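Local coordinates for microcin B17-processing protein McbD (PDB 6GRH) that serves as the YcaO-family subunit of the microcin B17 synthetase, needed to process the inactive McbA precursor into the active peptide antibiotic, at residues 7-19 with 27-39. The protein carries 1 engineered substitution. Sequence-based numbering, arbitrary orientation.
Sequences NLMSAWPATMAMS and PTFSQIWDYERIT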
ATOM      1  N   ASN E   7       8.845  -1.546 -25.530  1.00 28.67           N
ATOM      2  CA  ASN E   7      10.132  -1.718 -26.159  1.00 30.64           C
ATOM      3  C   ASN E   7      10.056  -1.469 -27.680  1.00 29.17           C
ATOM      4  O   ASN E   7       9.034  -1.714 -28.327  1.00 27.24           O
ATOM      5  CB  ASN E   7      10.647  -3.151 -25.838  1.00 32.44           C
ATOM      6  CG  ASN E   7      12.063  -3.397 -26.299  1.00 35.13           C
ATOM      7  OD1 ASN E   7      12.313  -3.714 -27.470  1.00 35.55           O
ATOM      8  ND2 ASN E   7      13.016  -3.302 -25.358  1.00 38.38           N
ATOM      9  N   LEU E   8      11.161  -0.978 -28.244  1.00 29.89           N
ATOM     10  CA  LEU E   8      11.251  -0.712 -29.690  1.00 30.60           C
ATOM     11  C   LEU E   8      10.909  -1.975 -30.529  1.00 29.22           C
ATOM     12  O   LEU E   8      10.275  -1.879 -31.584  1.00 29.19           O
ATOM     13  CB  LEU E   8      12.639  -0.081 -30.047  1.00 33.42           C
ATOM     14  CG  LEU E   8      13.788  -0.899 -30.590  1.00 35.46           C
ATOM     15  CD1 LEU E   8      13.479  -1.357 -32.003  1.00 37.17           C
ATOM     16  CD2 LEU E   8      15.101  -0.106 -30.612  1.00 36.79           C
ATOM     17  N   MET E   9      11.302  -3.148 -30.045  0.50 28.64           N
ATOM     18  CA  MET E   9      11.003  -4.396 -30.735  0.50 28.59           C
ATOM     19  C   MET E   9       9.629  -5.004 -30.414  0.50 27.38           C
ATOM     20  O   MET E   9       9.300  -6.062 -30.939  0.50 27.36           O
ATOM     21  CB  MET E   9      12.119  -5.404 -30.494  0.50 29.66           C
ATOM     22  CG  MET E   9      13.411  -5.004 -31.207  0.50 30.76           C
ATOM     23  SD  MET E   9      14.715  -6.188 -30.916  0.50 32.83           S
ATOM     24  CE  MET E   9      16.145  -5.240 -31.441  0.50 33.52           C
ATOM     25  N   SER E  10       8.836  -4.330 -29.585  1.00 26.69           N
ATOM     26  CA  SER E  10       7.453  -4.714 -29.337  1.00 26.28           C
ATOM     27  C   SER E  10       6.613  -4.504 -30.593  1.00 26.25           C
ATOM     28  O   SER E  10       6.918  -3.651 -31.434  1.00 26.11           O
ATOM     29  CB  SER E  10       6.840  -3.878 -28.218  1.00 25.61           C
ATOM     30  OG  SER E  10       5.454  -4.142 -28.049  1.00 24.70           O
ATOM     31  N   ALA E  11       5.556  -5.296 -30.699  1.00 26.10           N
ATOM     32  CA  ALA E  11       4.521  -5.061 -31.680  1.00 26.02           C
ATOM     33  C   ALA E  11       3.813  -3.729 -31.431  1.00 25.59           C
ATOM     34  O   ALA E  11       3.287  -3.143 -32.382  1.00 26.34           O
ATOM     35  CB  ALA E  11       3.487  -6.189 -31.651  1.00 26.14           C
ATOM     36  N   TRP E  12       3.780  -3.286 -30.165  1.00 24.67           N
ATOM     37  CA  TRP E  12       2.975  -2.148 -29.725  1.00 24.19           C
ATOM     38  C   TRP E  12       3.785  -0.828 -29.759  1.00 23.72           C
ATOM     39  O   TRP E  12       5.010  -0.839 -29.763  1.00 23.26           O
ATOM     40  CB  TRP E  12       2.350  -2.472 -28.327  1.00 24.27           C
ATOM     41  CG  TRP E  12       1.564  -3.741 -28.463  1.00 24.80           C
ATOM     42  CD1 TRP E  12       1.948  -4.991 -28.082  1.00 25.37           C
ATOM     43  CD2 TRP E  12       0.355  -3.906 -29.193  1.00 25.33           C
ATOM     44  NE1 TRP E  12       1.021  -5.920 -28.482  1.00 25.40           N
ATOM     45  CE2 TRP E  12       0.036  -5.287 -29.176  1.00 25.37           C
ATOM     46  CE3 TRP E  12      -0.522  -3.014 -29.832  1.00 25.52           C
ATOM     47  CZ2 TRP E  12      -1.114  -5.796 -29.771  1.00 25.84           C
ATOM     48  CZ3 TRP E  12      -1.668  -3.522 -30.425  1.00 25.98           C
ATOM     49  CH2 TRP E  12      -1.953  -4.912 -30.394  1.00 25.77           C
ATOM     50  N   PRO E  13       3.107   0.305 -29.824  1.00 23.85           N
ATOM     51  CA  PRO E  13       3.814   1.567 -30.010  1.00 24.46           C
ATOM     52  C   PRO E  13       4.589   2.005 -28.788  1.00 24.88           C
ATOM     53  O   PRO E  13       4.317   1.547 -27.665  1.00 24.61           O
ATOM     54  CB  PRO E  13       2.699   2.557 -30.309  1.00 24.32           C
ATOM     55  CG  PRO E  13       1.517   1.957 -29.684  1.00 24.08           C
ATOM     56  CD  PRO E  13       1.649   0.496 -29.843  1.00 23.53           C
ATOM     57  N   ALA E  14       5.498   2.945 -29.012  1.00 25.02           N
ATOM     58  CA  ALA E  14       6.369   3.434 -27.960  1.00 25.53           C
ATOM     59  C   ALA E  14       5.662   3.898 -26.697  1.00 25.13           C
ATOM     60  O   ALA E  14       6.050   3.516 -25.603  1.00 24.37           O
ATOM     61  CB  ALA E  14       7.278   4.548 -28.485  1.00 25.96           C
ATOM     62  N   THR E  15       4.672   4.763 -26.842  0.50 25.33           N
ATOM     63  CA  THR E  15       4.058   5.389 -25.693  0.50 25.70           C
ATOM     64  C   THR E  15       2.591   5.644 -25.957  0.50 25.43           C
ATOM     65  O   THR E  15       2.227   6.147 -27.019  0.50 25.50           O
ATOM     66  CB  THR E  15       4.724   6.753 -25.349  0.50 26.23           C
ATOM     67  OG1 THR E  15       4.373   7.735 -26.332  0.50 26.65           O
ATOM     68  CG2 THR E  15       6.220   6.648 -25.278  0.50 26.98           C
ATOM     69  N   MET E  16       1.751   5.266 -25.004  0.50 25.16           N
ATOM     70  CA  MET E  16       0.435   5.863 -24.914  0.50 25.65           C
ATOM     71  C   MET E  16       0.340   6.654 -23.622  0.50 25.97           C
ATOM     72  O   MET E  16       0.873   6.245 -22.581  0.50 25.67           O
ATOM     73  CB  MET E  16      -0.690   4.855 -24.939  0.50 25.65           C
ATOM     74  CG  MET E  16      -2.028   5.588 -24.898  0.50 26.18           C
ATOM     75  SD  MET E  16      -3.415   4.525 -25.203  0.50 27.05           S
ATOM     76  CE  MET E  16      -4.686   5.776 -25.206  0.50 27.02           C
ATOM     77  N   ALA E  17      -0.304   7.804 -23.705  1.00 26.51           N
ATOM     78  CA  ALA E  17      -0.502   8.668 -22.546  1.00 27.52           C
ATOM     79  C   ALA E  17      -1.814   9.463 -22.645  1.00 28.14           C
ATOM     80  O   ALA E  17      -2.203   9.929 -23.707  1.00 27.81           O
ATOM     81  CB  ALA E  17       0.681   9.598 -22.389  1.00 28.09           C
ATOM     82  N   MET E  18      -2.508   9.550 -21.521  1.00 29.16           N
ATOM     83  CA  MET E  18      -3.617  10.469 -21.353  1.00 30.56           C
ATOM     84  C   MET E  18      -3.041  11.654 -20.596  1.00 29.49           C
ATOM     85  O   MET E  18      -2.461  11.494 -19.525  1.00 28.99           O
ATOM     86  CB  MET E  18      -4.718   9.792 -20.565  1.00 32.38           C
ATOM     87  CG  MET E  18      -5.941  10.647 -20.334  1.00 36.28           C
ATOM     88  SD  MET E  18      -7.131   9.699 -19.361  1.00 41.22           S
ATOM     89  CE  MET E  18      -6.924  10.397 -17.736  1.00 41.84           C
ATOM     90  N   SER E  19      -3.170  12.835 -21.159  1.00 28.95           N
ATOM     91  CA  SER E  19      -2.640  14.034 -20.522  1.00 29.69           C
ATOM     92  C   SER E  19      -3.408  14.469 -19.244  1.00 29.22           C
ATOM     93  O   SER E  19      -4.628  14.523 -19.241  1.00 28.02           O
ATOM     94  CB  SER E  19      -2.615  15.190 -21.520  1.00 31.49           C
ATOM     95  OG  SER E  19      -2.148  16.350 -20.850  1.00 34.55           O
ATOM     96  N   PRO E  27     -11.930  18.954 -22.215  1.00 31.83           N
ATOM     97  CA  PRO E  27     -11.878  17.582 -22.734  1.00 30.80           C
ATOM     98  C   PRO E  27     -10.564  16.906 -22.359  1.00 30.51           C
ATOM     99  O   PRO E  27      -9.583  17.567 -22.112  1.00 30.09           O
ATOM    100  CB  PRO E  27     -12.003  17.739 -24.250  1.00 31.07           C
ATOM    101  CG  PRO E  27     -11.936  19.182 -24.553  1.00 31.77           C
ATOM    102  CD  PRO E  27     -12.035  19.967 -23.279  1.00 32.53           C
ATOM    103  N   THR E  28     -10.604  15.591 -22.272  1.00 30.63           N
ATOM    104  CA  THR E  28      -9.435  14.787 -22.069  1.00 30.60           C
ATOM    105  C   THR E  28      -8.774  14.622 -23.426  1.00 30.18           C
ATOM    106  O   THR E  28      -9.465  14.446 -24.429  1.00 29.33           O
ATOM    107  CB  THR E  28      -9.835  13.411 -21.504  1.00 31.39           C
ATOM    108  OG1 THR E  28     -10.349  13.582 -20.183  1.00 33.69           O
ATOM    109  CG2 THR E  28      -8.655  12.426 -21.442  1.00 31.36           C
ATOM    110  N   PHE E  29      -7.438  14.619 -23.419  1.00 29.07           N
ATOM    111  CA  PHE E  29      -6.622  14.449 -24.589  1.00 28.97           C
ATOM    112  C   PHE E  29      -5.752  13.226 -24.363  1.00 28.22           C
ATOM    113  O   PHE E  29      -5.086  13.122 -23.319  1.00 27.83           O
ATOM    114  CB  PHE E  29      -5.749  15.681 -24.749  1.00 29.99           C
ATOM    115  CG  PHE E  29      -4.803  15.618 -25.921  1.00 31.55           C
ATOM    116  CD1 PHE E  29      -5.232  15.950 -27.218  1.00 32.15           C
ATOM    117  CD2 PHE E  29      -3.469  15.241 -25.737  1.00 31.51           C
ATOM    118  CE1 PHE E  29      -4.347  15.891 -28.295  1.00 32.18           C
ATOM    119  CE2 PHE E  29      -2.580  15.205 -26.807  1.00 31.96           C
ATOM    120  CZ  PHE E  29      -3.017  15.532 -28.085  1.00 32.37           C
ATOM    121  N   SER E  30      -5.766  12.303 -25.317  1.00 27.50           N
ATOM    122  CA  SER E  30      -4.952  11.081 -25.247  1.00 27.48           C
ATOM    123  C   SER E  30      -4.142  10.974 -26.516  1.00 27.32           C
ATOM    124  O   SER E  30      -4.627  11.307 -27.583  1.00 26.54           O
ATOM    125  CB  SER E  30      -5.817   9.827 -25.084  1.00 27.29           C
ATOM    126  OG  SER E  30      -6.523   9.841 -23.849  1.00 28.47           O
ATOM    127  N   GLN E  31      -2.911  10.478 -26.393  1.00 27.77           N
ATOM    128  CA  GLN E  31      -2.005  10.481 -27.516  1.00 28.14           C
ATOM    129  C   GLN E  31      -1.137   9.219 -27.518  1.00 27.26           C
ATOM    130  O   GLN E  31      -0.740   8.736 -26.460  1.00 25.55           O
ATOM    131  CB  GLN E  31      -1.142  11.737 -27.450  1.00 30.85           C
ATOM    132  CG  GLN E  31      -0.194  11.910 -28.617  1.00 33.91           C
ATOM    133  CD  GLN E  31       0.462  13.283 -28.658  1.00 36.19           C
ATOM    134  OE1 GLN E  31       0.128  14.099 -29.495  1.00 40.66           O
ATOM    135  NE2 GLN E  31       1.386  13.530 -27.760  1.00 39.80           N
ATOM    136  N   ILE E  32      -0.898   8.683 -28.712  1.00 25.93           N
ATOM    137  CA  ILE E  32       0.047   7.614 -28.930  1.00 26.22           C
ATOM    138  C   ILE E  32       1.205   8.131 -29.782  1.00 26.44           C
ATOM    139  O   ILE E  32       0.981   8.720 -30.823  1.00 25.88           O
ATOM    140  CB  ILE E  32      -0.633   6.398 -29.572  1.00 26.09           C
ATOM    141  CG1 ILE E  32      -1.575   5.778 -28.534  1.00 26.82           C
ATOM    142  CG2 ILE E  32       0.394   5.380 -30.065  1.00 26.67           C
ATOM    143  CD1 ILE E  32      -2.500   4.720 -29.046  1.00 27.47           C
ATOM    144  N   TRP E  33       2.435   7.923 -29.319  1.00 27.43           N
ATOM    145  CA  TRP E  33       3.637   8.289 -30.065  1.00 28.36           C
ATOM    146  C   TRP E  33       4.341   6.980 -30.436  1.00 27.88           C
ATOM    147  O   TRP E  33       4.415   6.052 -29.626  1.00 26.08           O
ATOM    148  CB  TRP E  33       4.534   9.234 -29.244  1.00 30.85           C
ATOM    149  CG  TRP E  33       5.901   9.571 -29.855  1.00 33.72           C
ATOM    150  CD1 TRP E  33       6.154  10.493 -30.827  1.00 35.26           C
ATOM    151  CD2 TRP E  33       7.182   9.000 -29.508  1.00 35.55           C
ATOM    152  NE1 TRP E  33       7.497  10.519 -31.121  1.00 37.23           N
ATOM    153  CE2 TRP E  33       8.155   9.626 -30.321  1.00 37.05           C
ATOM    154  CE3 TRP E  33       7.598   8.041 -28.586  1.00 36.27           C
ATOM    155  CZ2 TRP E  33       9.518   9.305 -30.255  1.00 38.67           C
ATOM    156  CZ3 TRP E  33       8.960   7.714 -28.519  1.00 38.38           C
ATOM    157  CH2 TRP E  33       9.901   8.351 -29.349  1.00 38.68           C
ATOM    158  N   ASP E  34       4.804   6.904 -31.684  1.00 27.19           N
ATOM    159  CA  ASP E  34       5.464   5.720 -32.203  1.00 27.41           C
ATOM    160  C   ASP E  34       6.605   6.168 -33.129  1.00 27.78           C
ATOM    161  O   ASP E  34       6.613   5.826 -34.301  1.00 27.94           O
ATOM    162  CB  ASP E  34       4.441   4.838 -32.944  1.00 26.93           C
ATOM    163  CG  ASP E  34       4.854   3.365 -33.033  1.00 27.56           C
ATOM    164  OD1 ASP E  34       5.790   2.947 -32.297  1.00 26.97           O
ATOM    165  OD2 ASP E  34       4.221   2.617 -33.848  1.00 28.72           O
ATOM    166  N   TYR E  35       7.564   6.915 -32.581  1.00 27.60           N
ATOM    167  CA  TYR E  35       8.758   7.355 -33.318  1.00 28.58           C
ATOM    168  C   TYR E  35       8.263   8.119 -34.556  1.00 28.96           C
ATOM    169  O   TYR E  35       7.320   8.898 -34.432  1.00 28.14           O
ATOM    170  CB  TYR E  35       9.669   6.160 -33.670  1.00 29.15           C
ATOM    171  CG  TYR E  35      10.005   5.310 -32.466  1.00 29.43           C
ATOM    172  CD1 TYR E  35      10.972   5.724 -31.554  1.00 30.17           C
ATOM    173  CD2 TYR E  35       9.348   4.104 -32.238  1.00 29.14           C
ATOM    174  CE1 TYR E  35      11.271   4.950 -30.433  1.00 30.44           C
ATOM    175  CE2 TYR E  35       9.635   3.323 -31.134  1.00 29.20           C
ATOM    176  CZ  TYR E  35      10.591   3.751 -30.236  1.00 29.85           C
ATOM    177  OH  TYR E  35      10.862   2.982 -29.148  1.00 29.94           O
ATOM    178  N   GLU E  36       8.805   7.832 -35.731  1.00 29.02           N
ATOM    179  CA  GLU E  36       8.300   8.409 -36.960  1.00 30.18           C
ATOM    180  C   GLU E  36       7.790   7.319 -37.881  1.00 29.37           C
ATOM    181  O   GLU E  36       7.736   7.494 -39.112  1.00 29.87           O
ATOM    182  CB  GLU E  36       9.387   9.265 -37.594  1.00 32.24           C
ATOM    183  CG  GLU E  36       9.832  10.390 -36.670  1.00 33.60           C
ATOM    184  CD  GLU E  36      10.902  11.285 -37.270  1.00 36.24           C
ATOM    185  OE1 GLU E  36      11.839  10.820 -37.950  1.00 37.95           O
ATOM    186  OE2 GLU E  36      10.802  12.495 -37.043  1.00 39.08           O
ATOM    187  N   ARG E  37       7.341   6.210 -37.280  1.00 27.88           N
ATOM    188  CA  ARG E  37       6.664   5.182 -38.042  1.00 27.42           C
ATOM    189  C   ARG E  37       5.380   5.777 -38.647  1.00 27.63           C
ATOM    190  O   ARG E  37       5.102   5.555 -39.819  1.00 28.27           O
ATOM    191  CB  ARG E  37       6.356   3.978 -37.172  1.00 26.64           C
ATOM    192  CG  ARG E  37       7.579   3.199 -36.749  1.00 26.87           C
ATOM    193  CD  ARG E  37       7.355   2.507 -35.397  1.00 26.39           C
ATOM    194  NE  ARG E  37       8.456   1.602 -35.072  1.00 26.50           N
ATOM    195  CZ  ARG E  37       8.552   0.909 -33.939  1.00 26.80           C
ATOM    196  NH1 ARG E  37       7.612   1.023 -32.987  1.00 26.38           N
ATOM    197  NH2 ARG E  37       9.599   0.113 -33.740  1.00 26.91           N
ATOM    198  N   ILE E  38       4.646   6.523 -37.819  1.00 27.69           N
ATOM    199  CA  ILE E  38       3.517   7.402 -38.213  1.00 28.30           C
ATOM    200  C   ILE E  38       3.640   8.687 -37.404  1.00 28.77           C
ATOM    201  O   ILE E  38       4.419   8.736 -36.448  1.00 29.08           O
ATOM    202  CB  ILE E  38       2.146   6.765 -37.955  1.00 28.17           C
ATOM    203  CG1 ILE E  38       2.003   6.324 -36.494  1.00 28.23           C
ATOM    204  CG2 ILE E  38       1.929   5.583 -38.884  1.00 28.21           C
ATOM    205  CD1 ILE E  38       0.596   5.933 -36.090  1.00 28.17           C
ATOM    206  N   THR E  39       2.892   9.725 -37.745  1.00 29.08           N
ATOM    207  CA  THR E  39       2.875  10.911 -36.885  1.00 30.17           C
ATOM    208  C   THR E  39       1.993  10.569 -35.659  1.00 29.39           C
ATOM    209  O   THR E  39       1.149   9.693 -35.747  1.00 29.39           O
ATOM    210  CB  THR E  39       2.316  12.141 -37.600  1.00 31.53           C
ATOM    211  OG1 THR E  39       0.991  11.855 -38.041  1.00 31.49           O
ATOM    212  CG2 THR E  39       3.183  12.532 -38.794  1.00 32.71           C
TER
HETATM  213  O   HOH W   1       7.497  -0.444 -30.536  1.00 28.70           O
HETATM  214  O   HOH W   2      -6.409  15.535 -20.855  1.00 31.53           O
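The methyl group of Ala14 is the bump to look at first: it sits in the corner formed by the Trp33 and Tyr35 rings, with CB 3.5 Å from Trp33 CE3 and, in an off-centre CH-pi contact, 4.2 Å from the centroid of the Tyr35 ring. On the other side of the chain Pro13 lays its ring against Ile32, CG to CG2 3.6 Å, while its CB rests on the Asp34 carboxylate. Ile32 thus offers two knobs, because its CG1 branch turns instead to Met16, at least in one of the two conformers modelled for that methionine. Further along, Met18 has CG anti to the backbone N (chi1 -179°), which carries it toward Thr28 and packs it tightly on Thr28 CG2 at 3.4 Å. Backbone bonds join these strands, 15-18 and 28-33, as an antiparallel beta hairpin, the middle pair of a four-stranded sheet; a classic beta bulge sets both Ala14 and Thr15 opposite Trp33. Beyond the bulge, Asp34 OD1 is gripped from opposite faces of its plane, by Ala14 N at 3.3 Å and by Arg37 NH1 in a 2.7 Å salt bridge. Extended from CG to NE, Arg37 slides its guanidinium under the edge of Tyr35 and sends NH2 to a lone pair of Leu8 O, 3.0 Å away; Glu204 of a McbB chain pairs with its NE.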